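Side-chain contacts in dihydrodipicolinate synthase (Rhodopseudomonas palustris, PDB 3DZ1), which probably catalyses the condensation of pyruvate with aspartate semialdehyde to 4-hydroxy-tetrahydrodipicolinate, a step of lysine biosynthesis: residues T288-A291 with R292-D296; D36-E40 with V41-G45; Q119-T122 with Y123-A127; A90-R93 with L94-S98. One frame throughout, in Å; residues are numbered along the deposited sequence.

Contact 1 of 4, residues T288-A291 with R292-D296; sequences TDTA and REEVD
D289 OD1 forms a salt bridge with R292 NH2 at 2.9 Å, joining residues three apart in the first turn of helix 289-301. Carboxylate and guanidinium meet crosswise, their planes 83° apart, so one oxygen faces one nitrogen and no two-pronged pairing forms. R292 doubles back to make this bond: its CG lies 3.2 Å from T288 O, and the bend at chi3 (-61°) lays the guanidinium over D289 CA, which sits 3.3 Å above the plane toward its rim. Arginine has the length and flatness for this, and its NH1 adds a weak bond to L287 O. The helix start itself carries an N-cap. T288 OG1 accepts from A291 N at 3.1 Å, meeting the need of an N-H that has no helical carbonyl one turn earlier; threonine suits the place because its short hydroxyl reaches that N-H while also bonding E177 of the second subunit. An acidic D289 in this first turn would probably be favoured by the helix end as well. Further along, E294 stretches beyond CG past T290, whose CG2 lies 4.0 Å from E294 OE2. That oxygen pairs with R211 of the second subunit, and OE1 with the hydroxyl of Y254. On the side facing helix 238-255, the small A291 and the branched V295 pack against Y254, V295 CG2 lying 3.2 Å from A291 O.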
# COMPACT_ATOMS: atom_id res chain seq x y z
N THR A 288 -6.80 28.23 -2.02
CA THR A 288 -7.34 29.13 -1.01
C THR A 288 -6.81 30.51 -1.37
O THR A 288 -5.89 30.64 -2.18
CB THR A 288 -6.83 28.78 0.39
OG1 THR A 288 -5.40 28.83 0.40
CG2 THR A 288 -7.28 27.39 0.80
N ASP A 289 -7.39 31.55 -0.77
CA ASP A 289 -6.93 32.92 -1.02
C ASP A 289 -5.44 33.04 -0.70
O ASP A 289 -4.69 33.67 -1.44
CB ASP A 289 -7.72 33.90 -0.14
CG ASP A 289 -7.45 35.35 -0.50
OD1 ASP A 289 -8.03 35.85 -1.49
OD2 ASP A 289 -6.64 36.00 0.21
N THR A 290 -5.02 32.43 0.40
CA THR A 290 -3.62 32.48 0.81
C THR A 290 -2.69 31.77 -0.17
O THR A 290 -1.65 32.30 -0.53
CB THR A 290 -3.45 31.88 2.21
OG1 THR A 290 -4.16 32.70 3.15
CG2 THR A 290 -1.99 31.84 2.61
N ALA A 291 -3.08 30.57 -0.61
CA ALA A 291 -2.26 29.83 -1.56
C ALA A 291 -2.11 30.64 -2.85
O ALA A 291 -1.03 30.67 -3.44
CB ALA A 291 -2.90 28.47 -1.86
N ARG A 292 -3.18 31.31 -3.26
CA ARG A 292 -3.14 32.13 -4.47
C ARG A 292 -2.12 33.25 -4.29
O ARG A 292 -1.35 33.54 -5.20
CB ARG A 292 -4.51 32.73 -4.79
CG ARG A 292 -5.58 31.70 -5.17
CD ARG A 292 -6.74 32.35 -5.90
NE ARG A 292 -7.44 33.36 -5.10
CZ ARG A 292 -8.38 33.08 -4.20
NH1 ARG A 292 -8.74 31.82 -3.99
NH2 ARG A 292 -8.97 34.05 -3.52
N GLU A 293 -2.11 33.87 -3.12
CA GLU A 293 -1.17 34.95 -2.83
C GLU A 293 0.26 34.41 -2.88
O GLU A 293 1.16 35.05 -3.43
CB GLU A 293 -1.44 35.55 -1.45
CG GLU A 293 -0.66 36.82 -1.12
CD GLU A 293 0.83 36.59 -0.94
OE1 GLU A 293 1.20 35.55 -0.37
OE2 GLU A 293 1.64 37.45 -1.36
N GLU A 294 0.47 33.24 -2.29
CA GLU A 294 1.80 32.64 -2.28
C GLU A 294 2.28 32.36 -3.70
O GLU A 294 3.44 32.60 -4.03
CB GLU A 294 1.79 31.35 -1.45
CG GLU A 294 1.33 31.57 -0.01
CD GLU A 294 1.23 30.29 0.79
OE1 GLU A 294 0.76 29.27 0.24
OE2 GLU A 294 1.60 30.30 1.99
N VAL A 295 1.38 31.85 -4.54
CA VAL A 295 1.73 31.58 -5.93
C VAL A 295 2.05 32.92 -6.61
O VAL A 295 3.01 33.02 -7.36
CB VAL A 295 0.56 30.90 -6.69
CG1 VAL A 295 0.89 30.82 -8.19
CG2 VAL A 295 0.33 29.50 -6.12
N ASP A 296 1.23 33.93 -6.33
CA ASP A 296 1.45 35.26 -6.91
C ASP A 296 2.82 35.78 -6.50
O ASP A 296 3.51 36.41 -7.30
CB ASP A 296 0.38 36.25 -6.44
CG ASP A 296 -0.98 35.98 -7.04
OD1 ASP A 296 -1.06 35.23 -8.03
OD2 ASP A 296 -1.98 36.54 -6.53

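Contact 2 of 4, residues D36-E40 with V41-G45; sequences DFYAE and VGCEG
G42, with phi at 96°, sends its N-H to A39 O at 3.2 Å from high above the carbonyl plane, 61° out of it and so well off any lone pair. A CB at these backbone angles would jam against the carbonyl O of V41, which explains the glycine. One residue on, C43 N reaches back to Y38 O at 3.0 Å, nearly in line with that carbonyl. These two bonds, with G42 as the C-prime residue, form the Schellman motif that ends helix 28-40 and turns the chain toward strand 45-48 of the barrel. A water bridges the turn, donating to A39 O at 2.8 Å and to C43 O at 2.9 Å. V41, the first residue to leave helical angles, sets its CG1 over one face of the F37 ring, 4.1 Å from the centroid, in a CH-pi contact. With chi1 at -56°, its other methyl, CG2, falls in the crowded position between backbone N and carbonyl carbon, 3.4 Å from Y38 O. An alanine here would remove both methyls, and the F37 face would probably lose its CH-pi partner, opening a gap at the helix end. C43 points back at the helix, its CB packing on Y38 CB and its SG oblique to the tyrosine ring, 5.4 Å from the centroid. Cysteine is slim enough to pack on Y38 and on A14 of strand 11-15; its side chain lies about 10 Å from that of M217, a predicted pyruvate-binding residue.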
# COMPACT_ATOMS: atom_id res chain seq x y z
N ASP A 36 -2.12 26.46 -29.48
CA ASP A 36 -1.41 27.48 -30.24
C ASP A 36 -0.23 28.00 -29.44
O ASP A 36 0.84 28.28 -29.98
CB ASP A 36 -2.34 28.66 -30.58
CG ASP A 36 -3.45 28.26 -31.52
OD1 ASP A 36 -3.29 27.27 -32.26
OD2 ASP A 36 -4.49 28.96 -31.54
N PHE A 37 -0.45 28.14 -28.13
CA PHE A 37 0.57 28.61 -27.21
C PHE A 37 1.77 27.66 -27.22
O PHE A 37 2.91 28.09 -27.43
CB PHE A 37 -0.01 28.69 -25.79
CG PHE A 37 1.02 29.01 -24.75
CD1 PHE A 37 1.61 30.26 -24.70
CD2 PHE A 37 1.42 28.04 -23.84
CE1 PHE A 37 2.60 30.55 -23.76
CE2 PHE A 37 2.40 28.32 -22.89
CZ PHE A 37 2.99 29.57 -22.85
N TYR A 38 1.52 26.38 -26.98
CA TYR A 38 2.60 25.39 -26.96
C TYR A 38 3.44 25.43 -28.23
O TYR A 38 4.67 25.33 -28.18
CB TYR A 38 2.04 23.98 -26.78
CG TYR A 38 1.25 23.75 -25.51
CD1 TYR A 38 1.70 24.25 -24.28
CD2 TYR A 38 0.09 22.99 -25.52
CE1 TYR A 38 1.00 23.99 -23.10
CE2 TYR A 38 -0.62 22.72 -24.35
CZ TYR A 38 -0.15 23.22 -23.14
OH TYR A 38 -0.84 22.94 -21.98
N ALA A 39 2.78 25.54 -29.38
CA ALA A 39 3.49 25.58 -30.66
C ALA A 39 4.30 26.86 -30.75
O ALA A 39 5.47 26.84 -31.14
CB ALA A 39 2.50 25.51 -31.81
N GLU A 40 3.68 27.97 -30.38
CA GLU A 40 4.32 29.28 -30.44
C GLU A 40 5.61 29.37 -29.63
O GLU A 40 6.56 30.03 -30.05
CB GLU A 40 3.33 30.35 -29.94
CG GLU A 40 3.85 31.77 -30.00
CD GLU A 40 2.91 32.75 -29.33
OE1 GLU A 40 2.66 32.60 -28.11
OE2 GLU A 40 2.41 33.67 -30.02
N VAL A 41 5.64 28.72 -28.47
CA VAL A 41 6.83 28.78 -27.62
C VAL A 41 7.91 27.73 -27.86
O VAL A 41 8.86 27.63 -27.09
CB VAL A 41 6.43 28.77 -26.12
CG1 VAL A 41 5.47 29.91 -25.83
CG2 VAL A 41 5.81 27.43 -25.74
N GLY A 42 7.76 26.93 -28.91
CA GLY A 42 8.78 25.94 -29.22
C GLY A 42 8.60 24.51 -28.74
O GLY A 42 9.55 23.73 -28.79
N CYS A 43 7.41 24.15 -28.26
CA CYS A 43 7.17 22.79 -27.80
C CYS A 43 7.17 21.85 -29.01
O CYS A 43 6.65 22.20 -30.07
CB CYS A 43 5.83 22.69 -27.07
SG CYS A 43 5.81 23.46 -25.43
N GLU A 44 7.75 20.66 -28.85
CA GLU A 44 7.79 19.69 -29.93
C GLU A 44 6.55 18.80 -29.94
O GLU A 44 6.21 18.19 -30.95
CB GLU A 44 9.04 18.80 -29.81
CG GLU A 44 9.11 17.69 -30.85
CD GLU A 44 10.51 17.14 -31.05
OE1 GLU A 44 11.44 17.95 -31.30
OE2 GLU A 44 10.69 15.90 -30.96
N GLY A 45 5.87 18.74 -28.80
CA GLY A 45 4.68 17.91 -28.73
C GLY A 45 3.79 18.23 -27.56
O GLY A 45 4.11 19.09 -26.73
O HOH W 1 6.66 24.44 -31.88

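Contact 3 of 4, residues Q119-T122 with Y123-A127; sequences QITT and YFRQA
F124 lays its ring alongside I120, the two side chains pointing the same way, with CE2 4.0 Å from I120 CG2 and CD2 3.3 Å from I120 O. Both belong on the inner side of helix 117-131: I120 and F124 meet I158 of helix 152-161, and the F124 ring lies nearly parallel to that of W137, so bulky apolar groups suit the place. This helix links strands 105-108 and 137-141 of the barrel as the middle of a beta-alpha-beta unit. Its other side is polar. The R125 chain, bent at chi3 (-57°), folds back until T122 CA lies 3.6 Å above one face of the guanidinium, toward the rim, while CG rests 3.2 Å from T121 O. The hydroxyls of T121 and T122 turn to carbonyls of the preceding turn, those of D117 and E118, a habit that lets threonine sit comfortably in a helix. Q126 crosses T122, its CG 3.2 Å from T122 O and its CD 3.9 Å from T122 CG2, and it also packs on P283 of the third subunit. An alanine in its place would strip the amide from T122 CG2 and would probably open a gap toward P283 of that subunit. Between Q126 and T122 the side chains thus meet through carbon and methyl contact, while Q126 N bonds T122 O along the backbone and E118 O engages the threonine hydroxyl.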
# COMPACT_ATOMS: atom_id res chain seq x y z
N GLN A 119 5.04 -9.85 -13.48
CA GLN A 119 3.73 -9.24 -13.70
C GLN A 119 3.85 -7.99 -14.56
O GLN A 119 2.98 -7.70 -15.38
CB GLN A 119 3.08 -8.88 -12.37
CG GLN A 119 2.77 -10.06 -11.48
CD GLN A 119 2.27 -9.64 -10.11
OE1 GLN A 119 2.82 -8.73 -9.50
NE2 GLN A 119 1.23 -10.31 -9.63
N ILE A 120 4.91 -7.23 -14.35
CA ILE A 120 5.13 -6.00 -15.11
C ILE A 120 5.36 -6.26 -16.59
O ILE A 120 4.67 -5.70 -17.44
CB ILE A 120 6.32 -5.19 -14.53
CG1 ILE A 120 5.99 -4.73 -13.11
CG2 ILE A 120 6.61 -3.96 -15.41
CD1 ILE A 120 7.15 -4.10 -12.37
N THR A 121 6.30 -7.14 -16.92
CA THR A 121 6.57 -7.42 -18.33
C THR A 121 5.37 -8.07 -19.00
O THR A 121 5.07 -7.79 -20.16
CB THR A 121 7.83 -8.30 -18.51
OG1 THR A 121 7.70 -9.49 -17.72
CG2 THR A 121 9.07 -7.54 -18.07
N THR A 122 4.67 -8.94 -18.28
CA THR A 122 3.50 -9.59 -18.85
C THR A 122 2.41 -8.57 -19.17
O THR A 122 1.80 -8.63 -20.24
CB THR A 122 2.93 -10.66 -17.90
OG1 THR A 122 3.81 -11.78 -17.89
CG2 THR A 122 1.54 -11.11 -18.36
N TYR A 123 2.17 -7.64 -18.25
CA TYR A 123 1.13 -6.64 -18.47
C TYR A 123 1.34 -5.88 -19.77
O TYR A 123 0.42 -5.72 -20.57
CB TYR A 123 1.09 -5.63 -17.32
CG TYR A 123 0.07 -4.55 -17.58
CD1 TYR A 123 -1.29 -4.80 -17.42
CD2 TYR A 123 0.46 -3.31 -18.08
CE1 TYR A 123 -2.25 -3.85 -17.76
CE2 TYR A 123 -0.49 -2.34 -18.42
CZ TYR A 123 -1.84 -2.62 -18.27
OH TYR A 123 -2.79 -1.69 -18.63
N PHE A 124 2.56 -5.39 -19.97
CA PHE A 124 2.83 -4.62 -21.17
C PHE A 124 2.76 -5.42 -22.46
O PHE A 124 2.44 -4.87 -23.51
CB PHE A 124 4.15 -3.87 -21.01
CG PHE A 124 4.04 -2.70 -20.08
CD1 PHE A 124 3.26 -1.60 -20.44
CD2 PHE A 124 4.61 -2.72 -18.81
CE1 PHE A 124 3.05 -0.55 -19.56
CE2 PHE A 124 4.40 -1.68 -17.92
CZ PHE A 124 3.62 -0.59 -18.29
N ARG A 125 3.03 -6.72 -22.39
CA ARG A 125 2.92 -7.55 -23.59
C ARG A 125 1.43 -7.66 -23.91
O ARG A 125 1.03 -7.69 -25.07
CB ARG A 125 3.52 -8.94 -23.37
CG ARG A 125 5.03 -8.95 -23.19
CD ARG A 125 5.62 -10.32 -23.53
NE ARG A 125 5.05 -11.40 -22.74
CZ ARG A 125 5.41 -11.70 -21.49
NH1 ARG A 125 6.36 -11.00 -20.88
NH2 ARG A 125 4.82 -12.70 -20.86
N GLN A 126 0.61 -7.72 -22.87
CA GLN A 126 -0.84 -7.82 -23.07
C GLN A 126 -1.36 -6.47 -23.55
O GLN A 126 -2.28 -6.40 -24.37
CB GLN A 126 -1.55 -8.21 -21.78
CG GLN A 126 -1.08 -9.52 -21.18
CD GLN A 126 -1.78 -9.83 -19.87
OE1 GLN A 126 -1.95 -8.94 -19.03
NE2 GLN A 126 -2.16 -11.08 -19.69
N ALA A 127 -0.77 -5.40 -23.02
CA ALA A 127 -1.16 -4.04 -23.37
C ALA A 127 -0.89 -3.75 -24.85
O ALA A 127 -1.74 -3.19 -25.54
CB ALA A 127 -0.42 -3.03 -22.49

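Contact 4 of 4, residues A90-R93 with L94-S98; sequences AMRR and LARLS
R92 and R96, one turn apart, bring their guanidinium groups together, R92 NH1 standing 3.4 Å from R96 NE. The planes are 86° apart, and R92 CZ lies at the edge of the R96 group, in its plane. R92 arrives on a fully extended chain (chi2 -178°), whereas R96 bends at chi2 (-59°), its CG 3.3 Å from R92 O. Two like charges so close would probably repel, but acceptors draw them in: a water lies 2.8 Å from R96 NH2 and 3.3 Å from R92 NH1, both bonds weak, while R96 forms a salt bridge with D134 and R92 NH1 bonds A130 O. Arginine suits both places, being long enough to reach these acceptors. A95, small and buried, holds its CB 3.2 Å from M91 O and packs on I131 of helix 117-131 and V106 of strand 105-108. Elsewhere on the helix, L94 O is gripped twice, by S98 OG at 2.6 Å and by S98 N at 3.0 Å, from opposite faces of its plane; serine thereby settles its hydroxyl within its own helix. Helix 88-101 is the connecting helix of a beta-alpha-beta crossover between strands 78-82 and 105-108 of the TIM barrel.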
# COMPACT_ATOMS: atom_id res chain seq x y z
N ALA A 90 -11.18 -0.75 -23.36
CA ALA A 90 -11.25 0.70 -23.37
C ALA A 90 -9.95 1.28 -23.92
O ALA A 90 -9.95 2.25 -24.67
CB ALA A 90 -11.49 1.22 -21.96
N MSE A 91 -8.83 0.66 -23.55
CA MSE A 91 -7.53 1.10 -24.01
C MSE A 91 -7.42 0.99 -25.53
O MSE A 91 -6.95 1.91 -26.20
CB MSE A 91 -6.42 0.27 -23.36
CG MSE A 91 -5.01 0.70 -23.76
SE MSE A 91 -3.64 -0.44 -22.99
CE MSE A 91 -3.96 -0.02 -21.13
N ARG A 92 -7.86 -0.14 -26.07
CA ARG A 92 -7.79 -0.34 -27.52
C ARG A 92 -8.65 0.68 -28.26
O ARG A 92 -8.23 1.25 -29.27
CB ARG A 92 -8.24 -1.75 -27.90
CG ARG A 92 -8.18 -2.01 -29.40
CD ARG A 92 -8.68 -3.40 -29.75
NE ARG A 92 -8.77 -3.60 -31.20
CZ ARG A 92 -7.73 -3.70 -32.01
NH1 ARG A 92 -6.49 -3.63 -31.53
NH2 ARG A 92 -7.92 -3.87 -33.32
N ARG A 93 -9.86 0.91 -27.75
CA ARG A 93 -10.76 1.85 -28.39
C ARG A 93 -10.14 3.25 -28.49
O ARG A 93 -10.05 3.81 -29.57
CB ARG A 93 -12.08 1.93 -27.60
CG ARG A 93 -13.06 2.97 -28.13
CD ARG A 93 -14.32 3.00 -27.28
NE ARG A 93 -15.13 1.79 -27.43
CZ ARG A 93 -15.88 1.51 -28.49
NH1 ARG A 93 -15.94 2.36 -29.51
NH2 ARG A 93 -16.58 0.38 -28.53
N LEU A 94 -9.70 3.78 -27.35
CA LEU A 94 -9.11 5.12 -27.34
C LEU A 94 -7.80 5.21 -28.12
O LEU A 94 -7.53 6.24 -28.75
CB LEU A 94 -8.87 5.57 -25.89
CG LEU A 94 -8.40 7.02 -25.69
CD1 LEU A 94 -9.38 7.98 -26.36
CD2 LEU A 94 -8.28 7.32 -24.21
N ALA A 95 -7.01 4.15 -28.09
CA ALA A 95 -5.73 4.15 -28.81
C ALA A 95 -5.94 4.21 -30.32
O ALA A 95 -5.36 5.06 -31.01
CB ALA A 95 -4.92 2.92 -28.45
N ARG A 96 -6.78 3.32 -30.84
CA ARG A 96 -7.05 3.27 -32.28
C ARG A 96 -7.73 4.55 -32.76
O ARG A 96 -7.43 5.06 -33.85
CB ARG A 96 -7.93 2.07 -32.61
CG ARG A 96 -7.27 0.72 -32.38
CD ARG A 96 -6.01 0.57 -33.21
NE ARG A 96 -5.59 -0.83 -33.30
CZ ARG A 96 -4.42 -1.23 -33.78
NH1 ARG A 96 -3.53 -0.34 -34.21
NH2 ARG A 96 -4.13 -2.53 -33.84
N LEU A 97 -8.66 5.06 -31.96
CA LEU A 97 -9.38 6.28 -32.30
C LEU A 97 -8.40 7.45 -32.41
O LEU A 97 -8.45 8.25 -33.35
CB LEU A 97 -10.42 6.59 -31.22
CG LEU A 97 -11.25 7.86 -31.41
CD1 LEU A 97 -12.62 7.66 -30.79
CD2 LEU A 97 -10.55 9.07 -30.81
N SER A 98 -7.50 7.53 -31.43
CA SER A 98 -6.50 8.59 -31.39
C SER A 98 -5.57 8.51 -32.59
O SER A 98 -5.25 9.52 -33.20
CB SER A 98 -5.70 8.50 -30.09
OG SER A 98 -6.54 8.64 -28.97
O HOH W 2 -4.41 -5.25 -33.52

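Overall arrangement
Along the chain the order is contact 2, contact 4, contact 3, contact 1. Contacts 2, 4 and 3 lie on or at the end of helices that surround the closed eight-stranded parallel barrel, whereas contact 1 opens helix 289-301, far beyond the last strand. Contacts 3 and 4 are neighbours, their centres about 18 Å apart on helices 117-131 and 88-101; they touch where Y123 OH lies 3.2 Å from CE of the selenomethionine M91. Contact 1 is remote, about 43 Å from contact 3 between centres and on the opposite side of the chain's centre. Contact 1 meets the second subunit and contact 3 the third, which contact 4 reaches weakly, so opposite sides of the subunit face different neighbours in the four-chain assembly.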